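Local atomic coordinates of outer membrane protein YopM (Yersinia pestis, PDB entry 1JL5), a protein that acts as a leucine-rich-repeat virulence effector, probably altering host cell physiology to promote bacterial survival, and binds calcium. Residues 200-203 with 204-207; 230-233 with 234-237; 302-305 with 306-309; 362-365 with 366-369. One frame throughout, in Å; residues are numbered along the deposited sequence.

Interaction 1 (200-203 with 204-207)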
loop_
_atom_site.group_PDB
_atom_site.type_symbol
_atom_site.label_atom_id
_atom_site.label_comp_id
_atom_site.label_asym_id
_atom_site.label_seq_id
_atom_site.Cartn_x
_atom_site.Cartn_y
_atom_site.Cartn_z
ATOM N N ILE A 200 18.655 -17.727 -18.627
ATOM C CA ILE A 200 17.662 -17.285 -19.580
ATOM C C ILE A 200 16.599 -16.510 -18.837
ATOM O O ILE A 200 16.007 -17.005 -17.878
ATOM C CB ILE A 200 16.939 -18.452 -20.270
ATOM C CG1 ILE A 200 17.926 -19.301 -21.064
ATOM C CG2 ILE A 200 15.837 -17.905 -21.178
ATOM C CD1 ILE A 200 17.298 -20.562 -21.613
ATOM N N TYR A 201 16.378 -15.283 -19.270
ATOM C CA TYR A 201 15.335 -14.460 -18.700
ATOM C C TYR A 201 14.443 -14.247 -19.895
ATOM O O TYR A 201 14.849 -13.646 -20.889
ATOM C CB TYR A 201 15.889 -13.136 -18.182
ATOM C CG TYR A 201 16.781 -13.310 -16.985
ATOM C CD1 TYR A 201 18.085 -13.777 -17.127
ATOM C CD2 TYR A 201 16.313 -13.044 -15.701
ATOM C CE1 TYR A 201 18.900 -13.977 -16.021
ATOM C CE2 TYR A 201 17.122 -13.241 -14.587
ATOM C CZ TYR A 201 18.414 -13.707 -14.758
ATOM O OH TYR A 201 19.223 -13.905 -13.667
ATOM N N ALA A 202 13.241 -14.796 -19.818
ATOM C CA ALA A 202 12.289 -14.682 -20.902
ATOM C C ALA A 202 10.930 -14.459 -20.269
ATOM O O ALA A 202 9.896 -14.725 -20.865
ATOM C CB ALA A 202 12.292 -15.951 -21.735
ATOM N N ASP A 203 10.948 -13.981 -19.036
ATOM C CA ASP A 203 9.719 -13.699 -18.323
ATOM C C ASP A 203 9.001 -12.582 -19.057
ATOM O O ASP A 203 9.589 -11.893 -19.894
ATOM C CB ASP A 203 10.031 -13.223 -16.914
ATOM C CG ASP A 203 10.964 -12.033 -16.912
ATOM O OD1 ASP A 203 12.127 -12.197 -17.337
ATOM O OD2 ASP A 203 10.534 -10.936 -16.506
ATOM N N ASN A 204 7.729 -12.403 -18.738
ATOM C CA ASN A 204 6.952 -11.340 -19.340
ATOM C C ASN A 204 7.016 -11.323 -20.848
ATOM O O ASN A 204 7.393 -10.334 -21.467
ATOM C CB ASN A 204 7.417 -10.010 -18.778
ATOM C CG ASN A 204 7.034 -9.850 -17.339
ATOM O OD1 ASN A 204 5.883 -9.563 -17.033
ATOM N ND2 ASN A 204 7.988 -10.063 -16.437
ATOM N N ASN A 205 6.649 -12.450 -21.427
ATOM C CA ASN A 205 6.594 -12.605 -22.858
ATOM C C ASN A 205 5.315 -13.375 -23.040
ATOM O O ASN A 205 4.527 -13.454 -22.115
ATOM C CB ASN A 205 7.803 -13.384 -23.346
ATOM C CG ASN A 205 9.008 -12.501 -23.503
ATOM O OD1 ASN A 205 9.002 -11.598 -24.335
ATOM N ND2 ASN A 205 10.040 -12.733 -22.697
ATOM N N SER A 206 5.088 -13.930 -24.215
ATOM C CA SER A 206 3.875 -14.699 -24.406
ATOM C C SER A 206 4.265 -16.096 -24.800
ATOM O O SER A 206 3.681 -16.698 -25.694
ATOM C CB SER A 206 2.994 -14.046 -25.467
ATOM O OG SER A 206 2.463 -12.837 -24.950
ATOM N N LEU A 207 5.277 -16.609 -24.116
ATOM C CA LEU A 207 5.749 -17.952 -24.387
ATOM C C LEU A 207 4.700 -18.931 -23.883
ATOM O O LEU A 207 4.248 -18.838 -22.743
ATOM C CB LEU A 207 7.072 -18.195 -23.667
ATOM C CG LEU A 207 8.206 -17.240 -24.042
ATOM C CD1 LEU A 207 9.443 -17.577 -23.224
ATOM C CD2 LEU A 207 8.500 -17.354 -25.537
#

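Interaction 2 (230-233 with 234-237)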
loop_
_atom_site.group_PDB
_atom_site.type_symbol
_atom_site.label_atom_id
_atom_site.label_comp_id
_atom_site.label_asym_id
_atom_site.label_seq_id
_atom_site.Cartn_x
_atom_site.Cartn_y
_atom_site.Cartn_z
ATOM N N LEU A 230 6.344 -26.546 -18.347
ATOM C CA LEU A 230 7.757 -26.254 -18.409
ATOM C C LEU A 230 8.360 -27.391 -19.209
ATOM O O LEU A 230 7.811 -28.485 -19.244
ATOM C CB LEU A 230 8.349 -26.226 -17.002
ATOM C CG LEU A 230 7.885 -25.061 -16.129
ATOM C CD1 LEU A 230 8.573 -25.126 -14.770
ATOM C CD2 LEU A 230 8.215 -23.753 -16.833
ATOM N N PRO A 231 9.482 -27.146 -19.892
ATOM C CA PRO A 231 10.054 -28.256 -20.650
ATOM C C PRO A 231 10.659 -29.222 -19.644
ATOM O O PRO A 231 10.630 -28.969 -18.437
ATOM C CB PRO A 231 11.113 -27.574 -21.500
ATOM C CG PRO A 231 11.590 -26.483 -20.593
ATOM C CD PRO A 231 10.298 -25.930 -20.030
ATOM N N GLU A 232 11.197 -30.333 -20.124
ATOM C CA GLU A 232 11.802 -31.275 -19.212
ATOM C C GLU A 232 12.914 -30.550 -18.476
ATOM O O GLU A 232 13.718 -29.854 -19.086
ATOM C CB GLU A 232 12.356 -32.471 -19.965
ATOM C CG GLU A 232 12.977 -33.489 -19.041
ATOM C CD GLU A 232 13.081 -34.840 -19.682
ATOM O OE1 GLU A 232 13.491 -34.898 -20.860
ATOM O OE2 GLU A 232 12.754 -35.837 -19.005
ATOM N N LEU A 233 12.958 -30.719 -17.164
ATOM C CA LEU A 233 13.944 -30.039 -16.341
ATOM C C LEU A 233 14.885 -30.966 -15.600
ATOM O O LEU A 233 15.988 -30.570 -15.231
ATOM C CB LEU A 233 13.227 -29.190 -15.298
ATOM C CG LEU A 233 12.154 -28.227 -15.798
ATOM C CD1 LEU A 233 11.343 -27.700 -14.610
ATOM C CD2 LEU A 233 12.816 -27.099 -16.565
ATOM N N GLN A 234 14.440 -32.194 -15.367
ATOM C CA GLN A 234 15.224 -33.137 -14.597
ATOM C C GLN A 234 16.600 -33.447 -15.145
ATOM O O GLN A 234 17.481 -33.865 -14.399
ATOM C CB GLN A 234 14.439 -34.425 -14.400
ATOM C CG GLN A 234 14.272 -35.251 -15.640
ATOM C CD GLN A 234 13.271 -36.347 -15.424
ATOM O OE1 GLN A 234 13.296 -37.020 -14.396
ATOM N NE2 GLN A 234 12.378 -36.536 -16.386
ATOM N N ASN A 235 16.796 -33.237 -16.438
ATOM C CA ASN A 235 18.089 -33.517 -17.035
ATOM C C ASN A 235 18.946 -32.274 -17.109
ATOM O O ASN A 235 19.905 -32.213 -17.871
ATOM C CB ASN A 235 17.898 -34.123 -18.417
ATOM C CG ASN A 235 17.082 -35.386 -18.366
ATOM O OD1 ASN A 235 17.296 -36.228 -17.497
ATOM N ND2 ASN A 235 16.137 -35.530 -19.291
ATOM N N LEU A 236 18.587 -31.279 -16.305
ATOM C CA LEU A 236 19.335 -30.032 -16.255
ATOM C C LEU A 236 19.999 -30.014 -14.891
ATOM O O LEU A 236 19.484 -29.443 -13.935
ATOM C CB LEU A 236 18.386 -28.850 -16.434
ATOM C CG LEU A 236 17.583 -28.977 -17.733
ATOM C CD1 LEU A 236 16.610 -27.812 -17.871
ATOM C CD2 LEU A 236 18.545 -29.026 -18.913
ATOM N N PRO A 237 21.165 -30.660 -14.787
ATOM C CA PRO A 237 21.932 -30.751 -13.546
ATOM C C PRO A 237 22.428 -29.429 -13.002
ATOM O O PRO A 237 22.722 -29.316 -11.820
ATOM C CB PRO A 237 23.080 -31.687 -13.925
ATOM C CG PRO A 237 23.337 -31.314 -15.336
ATOM C CD PRO A 237 21.930 -31.234 -15.910
HETATM O O HOH W 1 15.846 -31.736 -18.721
#

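Interaction 3 (302-305 with 306-309). With CA (calcium ion), chain C.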
loop_
_atom_site.group_PDB
_atom_site.type_symbol
_atom_site.label_atom_id
_atom_site.label_comp_id
_atom_site.label_asym_id
_atom_site.label_seq_id
_atom_site.Cartn_x
_atom_site.Cartn_y
_atom_site.Cartn_z
ATOM N N LEU A 302 10.260 -20.069 1.961
ATOM C CA LEU A 302 9.074 -20.683 1.455
ATOM C C LEU A 302 8.006 -19.622 1.404
ATOM O O LEU A 302 7.666 -19.003 2.414
ATOM C CB LEU A 302 8.599 -21.825 2.343
ATOM C CG LEU A 302 7.208 -22.316 1.911
ATOM C CD1 LEU A 302 7.244 -22.775 0.459
ATOM C CD2 LEU A 302 6.748 -23.443 2.811
ATOM N N ASN A 303 7.521 -19.373 0.203
ATOM C CA ASN A 303 6.436 -18.442 0.047
ATOM C C ASN A 303 5.350 -19.324 -0.539
ATOM O O ASN A 303 5.444 -19.756 -1.687
ATOM C CB ASN A 303 6.777 -17.325 -0.924
ATOM C CG ASN A 303 5.705 -16.263 -0.958
ATOM O OD1 ASN A 303 4.572 -16.502 -0.545
ATOM N ND2 ASN A 303 6.052 -15.087 -1.454
ATOM N N ALA A 304 4.355 -19.632 0.278
ATOM C CA ALA A 304 3.238 -20.461 -0.149
ATOM C C ALA A 304 1.983 -19.649 0.123
ATOM O O ALA A 304 0.894 -20.186 0.296
ATOM C CB ALA A 304 3.214 -21.755 0.651
ATOM N N SER A 305 2.152 -18.337 0.173
ATOM C CA SER A 305 1.031 -17.457 0.439
ATOM C C SER A 305 -0.010 -17.549 -0.659
ATOM O O SER A 305 0.288 -17.908 -1.800
ATOM C CB SER A 305 1.511 -16.008 0.553
ATOM O OG SER A 305 2.094 -15.589 -0.665
ATOM N N SER A 306 -1.242 -17.229 -0.298
ATOM C CA SER A 306 -2.337 -17.215 -1.249
ATOM C C SER A 306 -2.555 -18.507 -2.002
ATOM O O SER A 306 -2.722 -18.527 -3.217
ATOM C CB SER A 306 -2.147 -16.058 -2.218
ATOM O OG SER A 306 -2.317 -14.849 -1.502
ATOM N N ASN A 307 -2.527 -19.594 -1.257
ATOM C CA ASN A 307 -2.805 -20.894 -1.810
ATOM C C ASN A 307 -4.041 -21.224 -1.027
ATOM O O ASN A 307 -4.763 -20.327 -0.616
ATOM C CB ASN A 307 -1.670 -21.865 -1.504
ATOM C CG ASN A 307 -0.616 -21.847 -2.578
ATOM O OD1 ASN A 307 -0.841 -22.352 -3.672
ATOM N ND2 ASN A 307 0.531 -21.239 -2.288
ATOM N N GLU A 308 -4.305 -22.495 -0.815
ATOM C CA GLU A 308 -5.462 -22.856 -0.031
ATOM C C GLU A 308 -4.902 -23.803 1.007
ATOM O O GLU A 308 -5.527 -24.786 1.384
ATOM C CB GLU A 308 -6.508 -23.541 -0.909
ATOM C CG GLU A 308 -7.860 -23.606 -0.248
ATOM C CD GLU A 308 -8.510 -22.245 -0.124
ATOM O OE1 GLU A 308 -7.802 -21.215 -0.210
ATOM O OE2 GLU A 308 -9.739 -22.206 0.063
ATOM N N ILE A 309 -3.693 -23.486 1.457
ATOM C CA ILE A 309 -3.000 -24.309 2.430
ATOM C C ILE A 309 -3.786 -24.415 3.715
ATOM O O ILE A 309 -3.984 -23.430 4.424
ATOM C CB ILE A 309 -1.616 -23.745 2.776
ATOM C CG1 ILE A 309 -0.774 -23.585 1.502
ATOM C CG2 ILE A 309 -0.927 -24.664 3.772
ATOM C CD1 ILE A 309 -0.629 -24.841 0.727
HETATM CA CA CA C . -6.764 -19.367 -1.077
HETATM O O HOH W 2 0.473 -13.992 -2.332
HETATM O O HOH W 3 -5.462 -20.074 -3.464
HETATM O O HOH W 4 -6.184 -18.400 0.997
HETATM O O HOH W 5 -6.155 -17.340 -1.991
HETATM O O HOH W 6 -8.242 -20.007 -2.976
#

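Interaction 4 (362-365 with 366-369)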
loop_
_atom_site.group_PDB
_atom_site.type_symbol
_atom_site.label_atom_id
_atom_site.label_comp_id
_atom_site.label_asym_id
_atom_site.label_seq_id
_atom_site.Cartn_x
_atom_site.Cartn_y
_atom_site.Cartn_z
ATOM N N LEU A 362 7.674 -10.933 12.064
ATOM C CA LEU A 362 6.470 -11.662 12.359
ATOM C C LEU A 362 5.295 -10.876 11.815
ATOM O O LEU A 362 4.919 -9.849 12.368
ATOM C CB LEU A 362 6.292 -11.843 13.863
ATOM C CG LEU A 362 5.012 -12.614 14.175
ATOM C CD1 LEU A 362 5.127 -14.019 13.609
ATOM C CD2 LEU A 362 4.771 -12.648 15.671
ATOM N N HIS A 363 4.740 -11.346 10.710
ATOM C CA HIS A 363 3.570 -10.712 10.122
ATOM C C HIS A 363 2.499 -11.770 10.173
ATOM O O HIS A 363 2.451 -12.655 9.328
ATOM C CB HIS A 363 3.837 -10.296 8.680
ATOM C CG HIS A 363 4.749 -9.117 8.559
ATOM N ND1 HIS A 363 5.107 -8.572 7.346
ATOM C CD2 HIS A 363 5.382 -8.383 9.504
ATOM C CE1 HIS A 363 5.921 -7.552 7.548
ATOM N NE2 HIS A 363 6.103 -7.418 8.849
ATOM N N VAL A 364 1.664 -11.693 11.200
ATOM C CA VAL A 364 0.592 -12.654 11.383
ATOM C C VAL A 364 -0.711 -11.882 11.473
ATOM O O VAL A 364 -1.688 -12.309 12.088
ATOM C CB VAL A 364 0.826 -13.489 12.647
ATOM C CG1 VAL A 364 -0.320 -14.460 12.857
ATOM C CG2 VAL A 364 2.125 -14.264 12.493
ATOM N N GLU A 365 -0.689 -10.728 10.829
ATOM C CA GLU A 365 -1.825 -9.827 10.745
ATOM C C GLU A 365 -3.036 -10.584 10.204
ATOM O O GLU A 365 -2.905 -11.463 9.356
ATOM C CB GLU A 365 -1.464 -8.686 9.789
ATOM C CG GLU A 365 -0.103 -8.924 9.112
ATOM C CD GLU A 365 0.205 -7.947 8.001
ATOM O OE1 GLU A 365 0.090 -6.720 8.229
ATOM O OE2 GLU A 365 0.575 -8.407 6.901
ATOM N N TYR A 366 -4.213 -10.250 10.714
ATOM C CA TYR A 366 -5.442 -10.864 10.242
ATOM C C TYR A 366 -5.492 -12.368 10.382
ATOM O O TYR A 366 -5.515 -13.118 9.404
ATOM C CB TYR A 366 -5.676 -10.451 8.794
ATOM C CG TYR A 366 -5.657 -8.950 8.653
ATOM C CD1 TYR A 366 -6.683 -8.173 9.187
ATOM C CD2 TYR A 366 -4.595 -8.302 8.032
ATOM C CE1 TYR A 366 -6.652 -6.788 9.106
ATOM C CE2 TYR A 366 -4.554 -6.913 7.945
ATOM C CZ TYR A 366 -5.588 -6.164 8.485
ATOM O OH TYR A 366 -5.565 -4.791 8.392
ATOM N N ASN A 367 -5.495 -12.790 11.632
ATOM C CA ASN A 367 -5.595 -14.180 12.007
ATOM C C ASN A 367 -6.457 -14.078 13.246
ATOM O O ASN A 367 -6.312 -13.134 14.025
ATOM C CB ASN A 367 -4.223 -14.752 12.355
ATOM C CG ASN A 367 -3.538 -15.377 11.164
ATOM O OD1 ASN A 367 -3.933 -16.443 10.702
ATOM N ND2 ASN A 367 -2.510 -14.716 10.657
ATOM N N PRO A 368 -7.398 -15.012 13.425
ATOM C CA PRO A 368 -8.255 -14.966 14.610
ATOM C C PRO A 368 -7.436 -15.406 15.815
ATOM O O PRO A 368 -7.793 -16.345 16.514
ATOM C CB PRO A 368 -9.359 -15.951 14.264
ATOM C CG PRO A 368 -8.634 -16.976 13.462
ATOM C CD PRO A 368 -7.785 -16.124 12.542
ATOM N N LEU A 369 -6.315 -14.728 16.020
ATOM C CA LEU A 369 -5.419 -15.021 17.125
ATOM C C LEU A 369 -6.113 -14.772 18.455
ATOM O O LEU A 369 -6.586 -13.668 18.718
ATOM C CB LEU A 369 -4.172 -14.136 17.020
ATOM C CG LEU A 369 -2.873 -14.736 16.472
ATOM C CD1 LEU A 369 -3.142 -15.692 15.334
ATOM C CD2 LEU A 369 -1.964 -13.604 16.039
#

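Interaction 1 (200-203 with 204-207)
Asn205 reaches back to the carbonyl of Ala202 and marks the asparagine ladder of a leucine-rich repeat, here LRR 7, where the chain turns away from the parallel strand 199-201. With chi1 at -82°, CG lies beside its own backbone N and the side chain is directed back toward the Ala202 carbonyl. Asn205 CB sits 3.5 Å from Ala202 O. CG, the amide carbon, stays about as far from that oxygen, and Asn205 ND2 closes the approach with a hydrogen bond of 2.7 Å to Ala202 O. The N-H points almost straight at the acceptor (178°), which lies in the amide plane of Asn205, yet the donor stands well above the carbonyl plane of Ala202. The same amide bonds to the preceding repeat, ND2 to Ala180 O and OD1 to Leu185 N, while Ala202 O also accepts from Asn225 ND2 of the following one, so the ladder runs through three repeats. On the outer side of the turn, Asn204 ND2 donates to Asp203 OD2 at 2.7 Å, on the anti side of a carboxylate turned 79° from the amide. Toward the core, Leu207 CD1 packs against Ala202 CB at 3.6 Å.

Interaction 2 (230-233 with 234-237)
Leu236 folds back over Leu233 in a type I beta turn that runs from Leu233 to Leu236, and this is the compact half of the contact. Leu236 N donates to Leu233 O at 2.9 Å, bent to 143° at the hydrogen. The same carbonyl oxygen is covered by the Leu236 side chain, whose CB lies 3.2 Å from Leu233 O. Leu236 CD1 comes to 3.8 Å from Leu233 CA, and the branches meet where Leu233 CD2 and Leu236 CD1 stand 4.1 Å apart. Both leucines are buried: Leu233 also touches Ile242 and Pro256 toward the next repeat, and Leu236 touches Leu213 toward the previous one.

The polar half faces outward. Glu232, extended with CG opposite its backbone N (chi1 -179°), sends its carboxylate past the start of the turn. Glu232 OE2 receives Gln234 NE2 at 2.7 Å through its anti lone pair, with the amide and carboxylate planes turned 61° to each other. Asn235 ND2 approaches the other oxygen, Glu232 OE1, at 3.1 Å. A water accepts from Asn235 N at 2.9 Å and donates weakly to Glu232 O, linking the backbone just before the turn to the turn's third residue. Leucines turned inward and a polar rim outward fit the convex-side turn of a leucine-rich repeat, here LRR 8, between strands 219-221 and 241-243.

Interaction 3 (302-305 with 306-309)
Asn307 turns its side-chain amide back to Ala304 O where the chain leaves strand 301-303, in LRR 12 of this leucine-rich-repeat solenoid, and its own carbonyl faces a calcium ion. The protein ligands here are one backbone and one side-chain oxygen: Asn307 O and Glu308 OE1 each lie 2.3 Å from the calcium. Four waters occupy further positions, the most distant of them held by Ser306 O, and Asp266 of a second subunit completes the site, so the ion joins two copies of the protein. Glu308 starts with CG opposite its backbone N and then bends at chi2 (69°), which brings OE1 to the ion; its other oxygen, OE2, forms a salt bridge with Lys328.

Behind the first shell, the Asn307 side chain probably helps to position the backbone that supplies the ligand, with Asn327 OD1 accepting from Asn307 N and Ile309 N. Asn307 ND2 donates to Ala304 O at 2.8 Å, nearly straight and with that oxygen in the plane of the amide, although it approaches from over the peptide group and not along a lone pair. ND2 also reaches Val284 O and OD1 accepts from Phe289 N, which tie the turn to the preceding repeat.

Further out, a water bridges Ser305 OG and Ser306 OG, and Ser306 OG bonds in addition to Asn326 ND2. At the strand end Asn303 closes an Asx turn: Asn303 OD1 accepts Ser305 N at 3.1 Å. The Ser305 hydroxyl donates to the same oxygen, and this bond, from Ser305 OG to Asn303 OD1, is 2.6 Å long and lies in the carbonyl plane on a lone pair.

Interaction 4 (362-365 with 366-369)
Glu365 and Tyr366 adjoin at the outer bend of the turn, while Val364 occupies its inner side against Asn367 and Leu369; Glu365, Val364 and Tyr366 carry most of the contact. Val364 CG1, placed opposite the backbone N (chi1 178°), projects into the turn and meets two side chains. Val364 CG1 lies 3.1 Å from Asn367 ND2, a close approach, and 3.7 Å from Leu369 CD2, each side chain crossing that of Val364 at roughly a right angle. Beside this methyl, Asn367 ND2 donates to Val364 O at 2.9 Å. The N-H is almost straight (172°) and the oxygen lies in the amide plane, but the nitrogen meets the C=O group steeply, 61° off its plane. Asn367 also bonds to the preceding repeat, ND2 to Ala344 O and OD1 to Leu349 N.

Glu365 touches its neighbour through its base: Glu365 CB is 3.6 Å from Tyr366 CD2. Beyond CG the chain is extended and carries the carboxylate away from the turn to a salt bridge with Arg383. The Tyr366 ring sits obliquely beside the Glu365 backbone and stacks on Phe346.

This division of chemistry implies a two-sided turn. Aliphatic groups cover the inner side around one amide whose polar atoms are paired with backbone, consistent with the asparagine ladder of leucine-rich repeats, whereas charge and aromatic surface are directed outward.

Three of the contacts, interactions 1, 3 and 4, repeat one element in LRR 7, 12 and 15: an asparagine donates its ND2 to the backbone carbonyl three residues earlier, as the chain leaves its strand. Interaction 2 differs, belonging to the turn in LRR 8 that precedes the next strand, with its centre about 17 Å from that of interaction 1. Centres of interactions 3 and 4 lie about 15 Å apart, those of 1 and 4 about 35 Å, following the solenoid. Calcium is bound directly only in interaction 3; the side chains of Asn204 and Tyr366 each lie about 8 Å from a calcium ion, and interaction 2 lies away from the calcium sites.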